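Local coordinates for glucose import ATP-binding protein GlcV (Sulfolobus solfataricus, PDB 1OXX), which hydrolyses ATP to drive glucose uptake, serving as the energy-coupling subunit of the GlcSTUV ABC transporter, at residues L161-E166 and T193-S198; E32-L37 and A208-V213; I50-D55 and M86-W91; V19-V24 and K44-R49. The protein carries 1 engineered substitution. All blocks are in the same frame, centred on the assembly; numbering follows the deposited sequence. Where two conformers were deposited one is given.

Contact 1: residues L161-E166 and T193-S198; sequences LLLLDE and TLLVVS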
loop_
_atom_site.group_PDB
_atom_site.type_symbol
_atom_site.label_atom_id
_atom_site.label_comp_id
_atom_site.label_asym_id
_atom_site.label_seq_id
_atom_site.Cartn_x
_atom_site.Cartn_y
_atom_site.Cartn_z
ATOM N N LEU A 161 -5.631 -16.637 8.186
ATOM C CA LEU A 161 -5.614 -15.328 7.556
ATOM C C LEU A 161 -4.865 -14.356 8.453
ATOM O O LEU A 161 -5.138 -14.263 9.647
ATOM C CB LEU A 161 -7.047 -14.847 7.368
ATOM C CG LEU A 161 -7.272 -13.422 6.868
ATOM C CD1 LEU A 161 -6.642 -13.227 5.477
ATOM C CD2 LEU A 161 -8.772 -13.097 6.852
ATOM N N LEU A 162 -3.903 -13.657 7.876
ATOM C CA LEU A 162 -3.157 -12.640 8.592
ATOM C C LEU A 162 -3.556 -11.288 8.007
ATOM O O LEU A 162 -3.429 -11.079 6.812
ATOM C CB LEU A 162 -1.661 -12.858 8.421
ATOM C CG LEU A 162 -0.744 -11.884 9.171
ATOM C CD1 LEU A 162 -0.997 -11.935 10.679
ATOM C CD2 LEU A 162 0.725 -12.204 8.848
ATOM N N LEU A 163 -4.028 -10.397 8.865
ATOM C CA LEU A 163 -4.511 -9.074 8.473
ATOM C C LEU A 163 -3.556 -8.017 9.020
ATOM O O LEU A 163 -3.314 -7.970 10.216
ATOM C CB LEU A 163 -5.890 -8.818 9.054
ATOM C CG LEU A 163 -6.988 -9.806 8.703
ATOM C CD1 LEU A 163 -8.343 -9.463 9.364
ATOM C CD2 LEU A 163 -7.165 -9.842 7.191
ATOM N N LEU A 164 -3.061 -7.158 8.140
ATOM C CA LEU A 164 -2.098 -6.119 8.488
ATOM C C LEU A 164 -2.656 -4.765 8.069
ATOM O O LEU A 164 -3.005 -4.556 6.917
ATOM C CB LEU A 164 -0.780 -6.357 7.767
ATOM C CG LEU A 164 -0.114 -7.722 7.941
ATOM C CD1 LEU A 164 1.088 -7.842 7.001
ATOM C CD2 LEU A 164 0.293 -7.979 9.384
ATOM N N ASP A 165 -2.755 -3.859 9.026
ATOM C CA ASP A 165 -3.222 -2.505 8.775
ATOM C C ASP A 165 -2.116 -1.560 9.236
ATOM O O ASP A 165 -1.881 -1.416 10.439
ATOM C CB ASP A 165 -4.509 -2.236 9.551
ATOM C CG ASP A 165 -5.134 -0.888 9.220
ATOM O OD1 ASP A 165 -4.428 0.005 8.701
ATOM O OD2 ASP A 165 -6.342 -0.651 9.453
ATOM N N GLU A 166 -1.427 -0.930 8.279
ATOM C CA GLU A 166 -0.319 -0.022 8.591
ATOM C C GLU A 166 0.647 -0.686 9.548
ATOM O O GLU A 166 1.047 -0.096 10.552
ATOM C CB GLU A 166 -0.836 1.263 9.244
ATOM C CG GLU A 166 -1.637 2.158 8.335
ATOM C CD GLU A 166 -0.772 2.913 7.346
ATOM O OE1 GLU A 166 0.397 3.201 7.681
ATOM O OE2 GLU A 166 -1.265 3.220 6.243
ATOM N N THR A 193 -3.427 -16.947 4.012
ATOM C CA THR A 193 -3.891 -15.861 3.184
ATOM C C THR A 193 -3.463 -14.595 3.923
ATOM O O THR A 193 -3.459 -14.536 5.163
ATOM C CB THR A 193 -5.396 -15.947 3.046
ATOM O OG1 THR A 193 -5.751 -17.197 2.428
ATOM C CG2 THR A 193 -5.957 -14.843 2.110
ATOM N N LEU A 194 -3.130 -13.555 3.172
ATOM C CA LEU A 194 -2.639 -12.341 3.792
ATOM C C LEU A 194 -3.295 -11.142 3.134
ATOM O O LEU A 194 -3.365 -11.071 1.903
ATOM C CB LEU A 194 -1.127 -12.257 3.632
ATOM C CG LEU A 194 -0.487 -11.020 4.252
ATOM C CD1 LEU A 194 0.968 -11.249 4.579
ATOM C CD2 LEU A 194 -0.654 -9.836 3.322
ATOM N N LEU A 195 -3.760 -10.192 3.938
ATOM C CA LEU A 195 -4.336 -8.965 3.427
ATOM C C LEU A 195 -3.619 -7.826 4.141
ATOM O O LEU A 195 -3.597 -7.770 5.379
ATOM C CB LEU A 195 -5.834 -8.868 3.701
ATOM C CG LEU A 195 -6.540 -7.558 3.321
ATOM C CD1 LEU A 195 -6.519 -7.319 1.833
ATOM C CD2 LEU A 195 -7.980 -7.541 3.838
ATOM N N VAL A 196 -3.056 -6.918 3.361
ATOM C CA VAL A 196 -2.356 -5.764 3.921
ATOM C C VAL A 196 -2.973 -4.510 3.345
ATOM O O VAL A 196 -3.207 -4.424 2.138
ATOM C CB VAL A 196 -0.850 -5.814 3.636
ATOM C CG1 VAL A 196 -0.587 -5.888 2.153
ATOM C CG2 VAL A 196 -0.129 -4.586 4.235
ATOM N N VAL A 197 -3.277 -3.553 4.211
ATOM C CA VAL A 197 -3.748 -2.255 3.756
ATOM C C VAL A 197 -2.751 -1.217 4.237
ATOM O O VAL A 197 -2.245 -1.292 5.362
ATOM C CB VAL A 197 -5.182 -1.910 4.211
ATOM C CG1 VAL A 197 -6.130 -3.054 3.905
ATOM C CG2 VAL A 197 -5.217 -1.562 5.680
ATOM N N SER A 198 -2.454 -0.230 3.387
ATOM C CA SER A 198 -1.462 0.771 3.720
ATOM C C SER A 198 -1.588 1.980 2.810
ATOM O O SER A 198 -2.187 1.883 1.741
ATOM C CB SER A 198 -0.044 0.199 3.554
ATOM O OG SER A 198 0.964 1.106 3.959
#
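Strand 161-165, with Leu-161 to Asp-165 paired to Thr-193 to Val-197, is the Walker B strand of the ATP-binding cassette, and with helix 176-190 and strand 193-198 it forms a beta-alpha-beta unit. The two strands run parallel, 10° apart. Five backbone bonds join them, from Leu-162 N to Thr-193 O (2.9 Å) at one end to Glu-166 N to Val-197 O (3.1 Å) at the other.

Side chains alternate between the two faces of the sheet. On the face of Leu-161, Leu-163 and Asp-165, Leu-161 lays CD1 against Thr-193 CG2 (3.8 Å), and Leu-163 brings CD2 across Leu-195 CB (3.9 Å). On the reverse face, Leu-164 CB meets Val-196 CG2 at 4.0 Å. Toward the carboxyl ends of the strands Asp-165, Glu-166 and Ser-198 bring polar groups. Asp-165 crosses Val-197 at an angle, with OD1 3.5 Å from CG2, while its CG stands anti to the backbone N (chi1 -174°), which carries OD2 to a bond with Thr-45 OG1 of the Walker A helix. An alanine here would remove the carboxylate and would probably leave Thr-45 OG1 without the partner that fixes its rotation. Glu-166, inferred to bind ATP, is folded back at chi2 (-75°), so that OE2 lies 3.5 Å from Ser-198 CA; that oxygen bonds to His-199 and OE1 to Ser-169.

Around this pair, strand 84-88 extends the sheet beyond strand 161-165, helix 41-52 packs on Leu-161, Leu-163 and Leu-195, and helix 176-190 covers Leu-164 and Leu-194 on the other face.

Contact 2: residues E32-L37 and A208-V213; sequences ERFGIL and ADRVGV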
loop_
_atom_site.group_PDB
_atom_site.type_symbol
_atom_site.label_atom_id
_atom_site.label_comp_id
_atom_site.label_asym_id
_atom_site.label_seq_id
_atom_site.Cartn_x
_atom_site.Cartn_y
_atom_site.Cartn_z
ATOM N N GLU A 32 -3.253 -16.376 -0.909
ATOM C CA GLU A 32 -2.877 -15.201 -1.682
ATOM C C GLU A 32 -2.425 -14.049 -0.785
ATOM O O GLU A 32 -2.908 -13.901 0.322
ATOM C CB GLU A 32 -4.036 -14.767 -2.586
ATOM C CG GLU A 32 -3.682 -13.610 -3.524
ATOM C CD GLU A 32 -4.759 -13.306 -4.553
ATOM O OE1 GLU A 32 -5.944 -13.554 -4.283
ATOM O OE2 GLU A 32 -4.413 -12.807 -5.655
ATOM N N ARG A 33 -1.458 -13.268 -1.276
ATOM C CA ARG A 33 -0.998 -12.050 -0.640
ATOM C C ARG A 33 -1.666 -10.903 -1.392
ATOM O O ARG A 33 -1.297 -10.589 -2.533
ATOM C CB ARG A 33 0.528 -11.950 -0.716
ATOM C CG ARG A 33 1.248 -13.077 0.020
ATOM C CD ARG A 33 2.767 -13.045 -0.110
ATOM N NE ARG A 33 3.221 -12.236 -1.238
ATOM C CZ ARG A 33 4.496 -11.983 -1.511
ATOM N NH1 ARG A 33 5.457 -12.493 -0.750
ATOM N NH2 ARG A 33 4.816 -11.223 -2.549
ATOM N N PHE A 34 -2.694 -10.342 -0.772
ATOM C CA PHE A 34 -3.497 -9.291 -1.357
ATOM C C PHE A 34 -3.310 -7.984 -0.621
ATOM O O PHE A 34 -3.283 -7.946 0.600
ATOM C CB PHE A 34 -4.974 -9.675 -1.346
ATOM C CG PHE A 34 -5.819 -8.860 -2.264
ATOM C CD1 PHE A 34 -5.992 -9.241 -3.581
ATOM C CD2 PHE A 34 -6.452 -7.721 -1.829
ATOM C CE1 PHE A 34 -6.759 -8.503 -4.423
ATOM C CE2 PHE A 34 -7.222 -6.964 -2.691
ATOM C CZ PHE A 34 -7.373 -7.366 -3.985
ATOM N N GLY A 35 -3.178 -6.911 -1.371
ATOM C CA GLY A 35 -3.072 -5.601 -0.769
ATOM C C GLY A 35 -4.170 -4.641 -1.193
ATOM O O GLY A 35 -4.784 -4.799 -2.245
ATOM N N ILE A 36 -4.417 -3.643 -0.349
ATOM C CA ILE A 36 -5.305 -2.545 -0.684
ATOM C C ILE A 36 -4.548 -1.222 -0.490
ATOM O O ILE A 36 -3.930 -0.992 0.571
ATOM C CB ILE A 36 -6.585 -2.555 0.199
ATOM C CG1 ILE A 36 -7.426 -3.827 -0.008
ATOM C CG2 ILE A 36 -7.418 -1.353 -0.087
ATOM C CD1 ILE A 36 -8.241 -3.822 -1.266
ATOM N N LEU A 37 -4.572 -0.387 -1.527
ATOM C CA LEU A 37 -4.027 0.963 -1.524
ATOM C C LEU A 37 -5.173 1.952 -1.711
ATOM O O LEU A 37 -6.144 1.624 -2.388
ATOM C CB LEU A 37 -3.081 1.167 -2.709
ATOM C CG LEU A 37 -1.715 0.484 -2.577
ATOM C CD1 LEU A 37 -0.947 0.535 -3.902
ATOM C CD2 LEU A 37 -0.866 1.039 -1.438
ATOM N N ALA A 208 2.603 -7.714 -1.347
ATOM C CA ALA A 208 1.401 -8.109 -2.056
ATOM C C ALA A 208 1.660 -8.583 -3.471
ATOM O O ALA A 208 2.467 -7.991 -4.184
ATOM C CB ALA A 208 0.430 -6.935 -2.072
ATOM N N ASP A 209 0.975 -9.641 -3.884
ATOM C CA ASP A 209 1.084 -10.098 -5.270
ATOM C C ASP A 209 -0.027 -9.579 -6.172
ATOM O O ASP A 209 0.106 -9.558 -7.410
ATOM C CB ASP A 209 1.132 -11.608 -5.321
ATOM C CG ASP A 209 2.390 -12.145 -4.721
ATOM O OD1 ASP A 209 3.464 -11.519 -4.906
ATOM O OD2 ASP A 209 2.407 -13.167 -4.024
ATOM N N ARG A 210 -1.133 -9.181 -5.568
ATOM C CA ARG A 210 -2.243 -8.593 -6.274
ATOM C C ARG A 210 -2.747 -7.494 -5.360
ATOM O O ARG A 210 -2.761 -7.670 -4.132
ATOM C CB ARG A 210 -3.334 -9.626 -6.594
ATOM C CG ARG A 210 -4.402 -9.134 -7.531
ATOM C CD ARG A 210 -5.291 -10.238 -8.167
ATOM N NE ARG A 210 -5.955 -11.050 -7.150
ATOM C CZ ARG A 210 -7.269 -11.137 -6.966
ATOM N NH1 ARG A 210 -8.136 -10.516 -7.760
ATOM N NH2 ARG A 210 -7.721 -11.876 -5.963
ATOM N N VAL A 211 -3.110 -6.357 -5.944
ATOM C CA VAL A 211 -3.544 -5.206 -5.175
ATOM C C VAL A 211 -4.773 -4.570 -5.773
ATOM O O VAL A 211 -4.927 -4.496 -6.996
ATOM C CB VAL A 211 -2.466 -4.107 -5.157
ATOM C CG1 VAL A 211 -1.463 -4.067 -6.340
ATOM C CG2 VAL A 211 -2.810 -2.829 -4.350
ATOM N N GLY A 212 -5.669 -4.138 -4.892
ATOM C CA GLY A 212 -6.813 -3.368 -5.291
ATOM C C GLY A 212 -6.631 -1.944 -4.801
ATOM O O GLY A 212 -6.060 -1.692 -3.724
ATOM N N VAL A 213 -7.085 -1.001 -5.604
ATOM C CA VAL A 213 -6.988 0.394 -5.243
ATOM C C VAL A 213 -8.370 0.963 -4.979
ATOM O O VAL A 213 -9.269 0.887 -5.825
ATOM C CB VAL A 213 -6.314 1.188 -6.356
ATOM C CG1 VAL A 213 -6.149 2.627 -5.939
ATOM C CG2 VAL A 213 -4.976 0.555 -6.684
HETATM O O HOH W 1 0.192 -14.435 -3.511
#
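Strands 33-37 and 210-213, bridged from Phe-34 with Arg-210 to Leu-37 with Val-213, run parallel and cross at -23° with their axes 4.6 Å apart. Gly-35 is central to the pairing: its N bonds to Arg-210 O and its O accepts Gly-212 N, both at 2.9 Å. One step earlier, Arg-33 O takes Asp-209 N (2.8 Å) and, weakly, Arg-210 N. Ala-208 CB lies 3.7 Å from Gly-35 N. A water accepting from Arg-33 N donates to Asp-209 OD2, and in one of its two conformers Arg-33 NH2 meets Asp-209 OD1 in a salt bridge whose hydrogen bond is weak.

Arg-210 bends at chi3 (57°), which brings its guanidinium alongside Glu-32, gripped side-on in a salt bridge, NE to OE2 (2.8 Å) and NH2 to OE1 (3.0 Å), the carboxylate and guanidinium planes only 16° apart. The same guanidinium is met on one face by the rim of Phe-34, CE1 standing 3.6 Å above its centre. NH2 also bonds to Asn-27 O. A leucine in place of Arg-210 would probably leave the Glu-32 carboxylate without its positive mate and the Phe-34 rim without its flat neighbour.

Farther along the strands, helices 201-207 and 235-241 flank Leu-37. The pairing belongs to the parallel core of the P-loop NTPase fold, where strand 33-37 leads directly into the Walker A loop.

Contact 3: residues I50-D55 and M86-W91; sequences IIAGLD and MVFQTW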
loop_
_atom_site.group_PDB
_atom_site.type_symbol
_atom_site.label_atom_id
_atom_site.label_comp_id
_atom_site.label_asym_id
_atom_site.label_seq_id
_atom_site.Cartn_x
_atom_site.Cartn_y
_atom_site.Cartn_z
ATOM N N ILE A 50 -14.102 -4.948 8.530
ATOM C CA ILE A 50 -15.138 -5.852 8.052
ATOM C C ILE A 50 -14.551 -7.244 7.821
ATOM O O ILE A 50 -15.171 -8.258 8.175
ATOM C CB ILE A 50 -15.820 -5.276 6.807
ATOM C CG1 ILE A 50 -16.742 -4.143 7.235
ATOM C CG2 ILE A 50 -16.608 -6.338 6.076
ATOM C CD1 ILE A 50 -17.366 -3.366 6.097
ATOM N N ILE A 51 -13.369 -7.326 7.214
ATOM C CA ILE A 51 -12.745 -8.646 7.054
ATOM C C ILE A 51 -12.456 -9.275 8.427
ATOM O O ILE A 51 -12.617 -10.479 8.592
ATOM C CB ILE A 51 -11.448 -8.566 6.207
ATOM C CG1 ILE A 51 -11.699 -7.888 4.861
ATOM C CG2 ILE A 51 -10.854 -9.948 6.022
ATOM C CD1 ILE A 51 -12.764 -8.541 4.014
ATOM N N ALA A 52 -12.051 -8.465 9.401
ATOM C CA ALA A 52 -11.728 -8.998 10.731
ATOM C C ALA A 52 -12.964 -9.418 11.507
ATOM O O ALA A 52 -12.906 -10.311 12.348
ATOM C CB ALA A 52 -10.942 -7.983 11.530
ATOM N N GLY A 53 -14.091 -8.782 11.231
ATOM C CA GLY A 53 -15.311 -9.069 11.960
ATOM C C GLY A 53 -15.539 -8.060 13.081
ATOM O O GLY A 53 -16.420 -8.247 13.920
ATOM N N LEU A 54 -14.752 -6.992 13.091
ATOM C CA LEU A 54 -14.905 -5.907 14.071
ATOM C C LEU A 54 -16.005 -4.940 13.629
ATOM O O LEU A 54 -16.475 -4.093 14.403
ATOM C CB LEU A 54 -13.577 -5.174 14.270
ATOM C CG LEU A 54 -12.473 -6.047 14.877
ATOM C CD1 LEU A 54 -11.130 -5.365 14.797
ATOM C CD2 LEU A 54 -12.821 -6.397 16.321
ATOM N N ASP A 55 -16.388 -5.061 12.365
ATOM C CA ASP A 55 -17.497 -4.316 11.805
ATOM C C ASP A 55 -18.163 -5.225 10.777
ATOM O O ASP A 55 -17.677 -6.330 10.515
ATOM C CB ASP A 55 -17.018 -3.014 11.174
ATOM C CG ASP A 55 -18.131 -1.981 11.030
ATOM O OD1 ASP A 55 -19.326 -2.311 11.246
ATOM O OD2 ASP A 55 -17.892 -0.805 10.704
ATOM N N MET A 86 -4.286 -10.532 13.702
ATOM C CA MET A 86 -4.311 -9.110 13.380
ATOM C C MET A 86 -3.051 -8.389 13.848
ATOM O O MET A 86 -2.673 -8.508 15.015
ATOM C CB MET A 86 -5.525 -8.451 14.040
ATOM C CG MET A 86 -6.861 -8.891 13.471
ATOM S SD MET A 86 -8.274 -8.318 14.437
ATOM C CE MET A 86 -8.138 -9.378 15.865
ATOM N N VAL A 87 -2.433 -7.634 12.947
ATOM C CA VAL A 87 -1.308 -6.758 13.273
ATOM C C VAL A 87 -1.781 -5.402 12.812
ATOM O O VAL A 87 -1.704 -5.092 11.624
ATOM C CB VAL A 87 -0.042 -7.106 12.528
ATOM C CG1 VAL A 87 1.046 -6.117 12.890
ATOM C CG2 VAL A 87 0.385 -8.528 12.859
ATOM N N PHE A 88 -2.293 -4.622 13.745
ATOM C CA PHE A 88 -2.911 -3.341 13.426
ATOM C C PHE A 88 -2.174 -2.270 14.189
ATOM O O PHE A 88 -1.973 -2.395 15.393
ATOM C CB PHE A 88 -4.375 -3.304 13.871
ATOM C CG PHE A 88 -5.319 -4.185 13.085
ATOM C CD1 PHE A 88 -4.929 -4.852 11.941
ATOM C CD2 PHE A 88 -6.630 -4.329 13.516
ATOM C CE1 PHE A 88 -5.825 -5.629 11.243
ATOM C CE2 PHE A 88 -7.526 -5.111 12.818
ATOM C CZ PHE A 88 -7.125 -5.750 11.682
ATOM N N GLN A 89 -1.821 -1.193 13.508
ATOM C CA GLN A 89 -1.110 -0.104 14.163
ATOM C C GLN A 89 -1.879 0.357 15.405
ATOM O O GLN A 89 -1.275 0.710 16.421
ATOM C CB GLN A 89 -0.893 1.058 13.193
ATOM C CG GLN A 89 -0.091 2.201 13.815
ATOM C CD GLN A 89 0.336 3.260 12.813
ATOM O OE1 GLN A 89 1.500 3.665 12.794
ATOM N NE2 GLN A 89 -0.602 3.718 11.989
ATOM N N THR A 90 -3.207 0.314 15.330
ATOM C CA THR A 90 -4.071 0.756 16.424
ATOM C C THR A 90 -4.301 -0.284 17.519
ATOM O O THR A 90 -4.987 0.009 18.504
ATOM C CB THR A 90 -5.439 1.179 15.871
ATOM O OG1 THR A 90 -5.991 0.118 15.087
ATOM C CG2 THR A 90 -5.293 2.333 14.886
ATOM N N TRP A 91 -3.778 -1.496 17.338
ATOM C CA TRP A 91 -3.889 -2.530 18.372
ATOM C C TRP A 91 -2.535 -2.686 19.051
ATOM O O TRP A 91 -1.703 -3.479 18.629
ATOM C CB TRP A 91 -4.318 -3.877 17.791
ATOM C CG TRP A 91 -4.584 -4.912 18.847
ATOM C CD1 TRP A 91 -4.919 -4.679 20.151
ATOM C CD2 TRP A 91 -4.549 -6.333 18.691
ATOM N NE1 TRP A 91 -5.108 -5.866 20.813
ATOM C CE2 TRP A 91 -4.882 -6.902 19.942
ATOM C CE3 TRP A 91 -4.271 -7.191 17.620
ATOM C CZ2 TRP A 91 -4.941 -8.282 20.150
ATOM C CZ3 TRP A 91 -4.332 -8.556 17.826
ATOM C CH2 TRP A 91 -4.666 -9.093 19.082
#
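Phe-88 O accepts Trp-91 N at 2.8 Å, closing a type I beta turn just where strand 84-88 ends. This turn opens the Q-loop of the ABC ATPase, named for Gln-89, which is inferred to bind ATP. Phe-88 itself faces the far end of helix 41-52, the helix that follows the Walker A loop. That helix finishes in a Schellman motif: Gly-53, with a positive phi of 98°, is the C-prime residue, and Leu-54 N reaches back to Arg-49 O, while the bond from Gly-53 N to Ile-50 O is weak. Arg-82 NH1 adds bonds to the carbonyl oxygens of Ile-50 and Ile-51 at the same helix end.

No hydrogen bond joins the two segments; the meeting is apolar and small, about 120 Å² in all. Met-86 extends through chi2 (170°) and carries its sulfur toward the helix end, where SD comes 4.0 Å from Ala-52 CB and about as near to Leu-54. Met-86 and Phe-88, two residues apart on the same face of the strand, form one apolar patch, with Met-86 CB over the centre of one face of the Phe-88 ring, 3.9 Å above its plane. The ring's edge is what the helix end meets. Ala-52 CB approaches it near CZ, and Leu-54, running past Phe-88 in the opposite direction, comes in close to the ring plane. Leu-163 of the neighbouring strand 161-165 also packs on Ala-52, so the helix end touches two adjacent strands. At the outer margin of the patch, the Leu-54 methyl CD1 stands 4.1 Å from Phe-88 CE2.

Contact 4: residues V19-V24 and K44-R49; sequences VALDNV and KTTFMR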
loop_
_atom_site.group_PDB
_atom_site.type_symbol
_atom_site.label_atom_id
_atom_site.label_comp_id
_atom_site.label_asym_id
_atom_site.label_seq_id
_atom_site.Cartn_x
_atom_site.Cartn_y
_atom_site.Cartn_z
ATOM N N VAL A 19 -20.670 7.247 2.578
ATOM C CA VAL A 19 -20.545 5.918 1.999
ATOM C C VAL A 19 -19.064 5.575 1.960
ATOM O O VAL A 19 -18.327 6.035 1.086
ATOM C CB VAL A 19 -21.167 5.846 0.608
ATOM C CG1 VAL A 19 -20.993 4.450 0.029
ATOM C CG2 VAL A 19 -22.645 6.221 0.670
ATOM N N ALA A 20 -18.637 4.796 2.941
ATOM C CA ALA A 20 -17.225 4.474 3.098
ATOM C C ALA A 20 -16.756 3.421 2.102
ATOM O O ALA A 20 -15.606 3.443 1.644
ATOM C CB ALA A 20 -16.962 4.005 4.518
ATOM N N LEU A 21 -17.638 2.469 1.812
ATOM C CA LEU A 21 -17.385 1.442 0.812
ATOM C C LEU A 21 -18.632 1.292 -0.036
ATOM O O LEU A 21 -19.750 1.196 0.495
ATOM C CB LEU A 21 -17.043 0.098 1.458
ATOM C CG LEU A 21 -15.810 0.039 2.342
ATOM C CD1 LEU A 21 -15.804 -1.288 3.073
ATOM C CD2 LEU A 21 -14.552 0.221 1.524
ATOM N N ASP A 22 -18.422 1.233 -1.345
ATOM C CA ASP A 22 -19.509 1.190 -2.313
ATOM C C ASP A 22 -19.396 -0.019 -3.249
ATOM O O ASP A 22 -18.592 -0.020 -4.182
ATOM C CB ASP A 22 -19.522 2.488 -3.125
ATOM C CG ASP A 22 -20.729 2.607 -3.999
ATOM O OD1 ASP A 22 -20.965 3.717 -4.526
ATOM O OD2 ASP A 22 -21.493 1.658 -4.229
ATOM N N ASN A 23 -20.183 -1.059 -2.969
ATOM C CA ASN A 23 -20.263 -2.262 -3.804
ATOM C C ASN A 23 -18.917 -2.875 -4.187
ATOM O O ASN A 23 -18.594 -3.041 -5.368
ATOM C CB ASN A 23 -21.084 -1.987 -5.052
ATOM C CG ASN A 23 -21.999 -3.134 -5.386
ATOM O OD1 ASN A 23 -23.024 -3.323 -4.733
ATOM N ND2 ASN A 23 -21.627 -3.923 -6.390
ATOM N N VAL A 24 -18.152 -3.215 -3.166
ATOM C CA VAL A 24 -16.835 -3.794 -3.363
ATOM C C VAL A 24 -16.940 -5.291 -3.615
ATOM O O VAL A 24 -17.586 -6.020 -2.861
ATOM C CB VAL A 24 -15.930 -3.528 -2.164
ATOM C CG1 VAL A 24 -14.601 -4.241 -2.328
ATOM C CG2 VAL A 24 -15.717 -2.041 -1.970
ATOM N N LYS A 44 -10.037 2.292 4.111
ATOM C CA LYS A 44 -9.252 1.070 4.075
ATOM C C LYS A 44 -9.375 0.334 5.402
ATOM O O LYS A 44 -9.472 -0.887 5.416
ATOM C CB LYS A 44 -7.784 1.378 3.803
ATOM C CG LYS A 44 -7.495 1.885 2.408
ATOM C CD LYS A 44 -5.997 2.187 2.231
ATOM C CE LYS A 44 -5.580 3.434 3.016
ATOM N NZ LYS A 44 -4.285 4.009 2.537
ATOM N N THR A 45 -9.335 1.062 6.513
ATOM C CA THR A 45 -9.461 0.440 7.819
ATOM C C THR A 45 -10.872 -0.104 7.989
ATOM O O THR A 45 -11.053 -1.160 8.605
ATOM C CB THR A 45 -9.102 1.451 8.929
ATOM O OG1 THR A 45 -7.681 1.626 8.947
ATOM C CG2 THR A 45 -9.469 0.925 10.309
ATOM N N THR A 46 -11.862 0.600 7.444
ATOM C CA THR A 46 -13.229 0.088 7.491
ATOM C C THR A 46 -13.281 -1.269 6.790
ATOM O O THR A 46 -13.840 -2.232 7.309
ATOM C CB THR A 46 -14.187 1.068 6.853
ATOM O OG1 THR A 46 -14.258 2.245 7.674
ATOM C CG2 THR A 46 -15.627 0.514 6.825
ATOM N N PHE A 47 -12.699 -1.350 5.604
ATOM C CA PHE A 47 -12.636 -2.622 4.891
ATOM C C PHE A 47 -11.961 -3.681 5.751
ATOM O O PHE A 47 -12.455 -4.792 5.901
ATOM C CB PHE A 47 -11.862 -2.464 3.578
ATOM C CG PHE A 47 -11.771 -3.725 2.763
ATOM C CD1 PHE A 47 -12.851 -4.167 2.020
ATOM C CD2 PHE A 47 -10.607 -4.465 2.732
ATOM C CE1 PHE A 47 -12.766 -5.335 1.262
ATOM C CE2 PHE A 47 -10.523 -5.623 1.972
ATOM C CZ PHE A 47 -11.603 -6.056 1.243
ATOM N N MET A 48 -10.837 -3.326 6.350
ATOM C CA MET A 48 -10.116 -4.295 7.137
ATOM C C MET A 48 -10.922 -4.770 8.342
ATOM O O MET A 48 -10.887 -5.949 8.722
ATOM C CB MET A 48 -8.789 -3.697 7.595
ATOM C CG MET A 48 -7.947 -4.716 8.366
ATOM S SD MET A 48 -6.221 -4.886 7.906
ATOM C CE MET A 48 -6.372 -6.024 6.568
ATOM N N ARG A 49 -11.627 -3.834 8.973
ATOM C CA ARG A 49 -12.438 -4.164 10.132
ATOM C C ARG A 49 -13.576 -5.110 9.741
ATOM O O ARG A 49 -13.964 -5.973 10.523
ATOM C CB ARG A 49 -12.986 -2.888 10.781
ATOM C CG ARG A 49 -11.946 -2.146 11.590
ATOM C CD ARG A 49 -12.402 -0.810 12.132
ATOM N NE ARG A 49 -13.391 -0.910 13.196
ATOM C CZ ARG A 49 -13.095 -1.173 14.459
ATOM N NH1 ARG A 49 -11.840 -1.357 14.821
ATOM N NH2 ARG A 49 -14.060 -1.231 15.369
#
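Apolar packing accounts for every contact between Ala-20 to Val-24 and the helical residues Thr-46 and Phe-47. Leu-21 carries most of the contact: its CD1 drops onto the helix backbone, 3.9 Å from Phe-47 CA and 4.1 Å from CB, and lies near the plane of the Phe-47 ring at its edge. The same methyl touches Thr-46 CG2 at 4.2 Å, and Ala-20 CB meets that CG2 more loosely. Val-24 approaches the far part of the ring obliquely, with CG1 4.2 Å from CE1; Phe-47 swings its ring there because CG stands anti to the backbone N (chi1 -179°).

Polar groups bond mostly within the Walker A region. Thr-46 OG1 bonds to Ala-42 O one turn back, which leaves its methyl facing Leu-21 and Ala-20. The CB of Lys-44 points away from the strand, and its NZ bonds to Gly-38 O and, weakly, to Ser-198 O.

Backbone irregularities shape the strand: a classic beta bulge at Ala-20 and Leu-21 opposite Lys-11, and a G1 bulge at Asn-23 and Val-24 opposite Val-9. Here the Walker A helix, whose first turns are inferred to bind ATP, packs against the antiparallel beta sheet, an arrangement characteristic of the ABC ATPase catalytic core.

All four contacts lie within one ATP-binding cassette. Contacts 1 and 2, with centres 9 Å apart, are neighbours in the mixed sheet, because strand 193-198 pairs with strand 33-37; contact 3 reaches its outermost strand, 84-88, beside strand 161-165, its centre also 9 Å from that of contact 1. Contacts 3 and 4 share helix 41-52, their centres 12 Å apart, and contact 4 ties that helix to the separate antiparallel sheet. Along the chain, contact 4 closes first, then contact 3, then contact 1, whereas contact 2 spans 32-213 and interlocks with contact 4. Residues distant in sequence thereby bring the Walker A, Q-loop and Walker B elements together at the inferred ATP site.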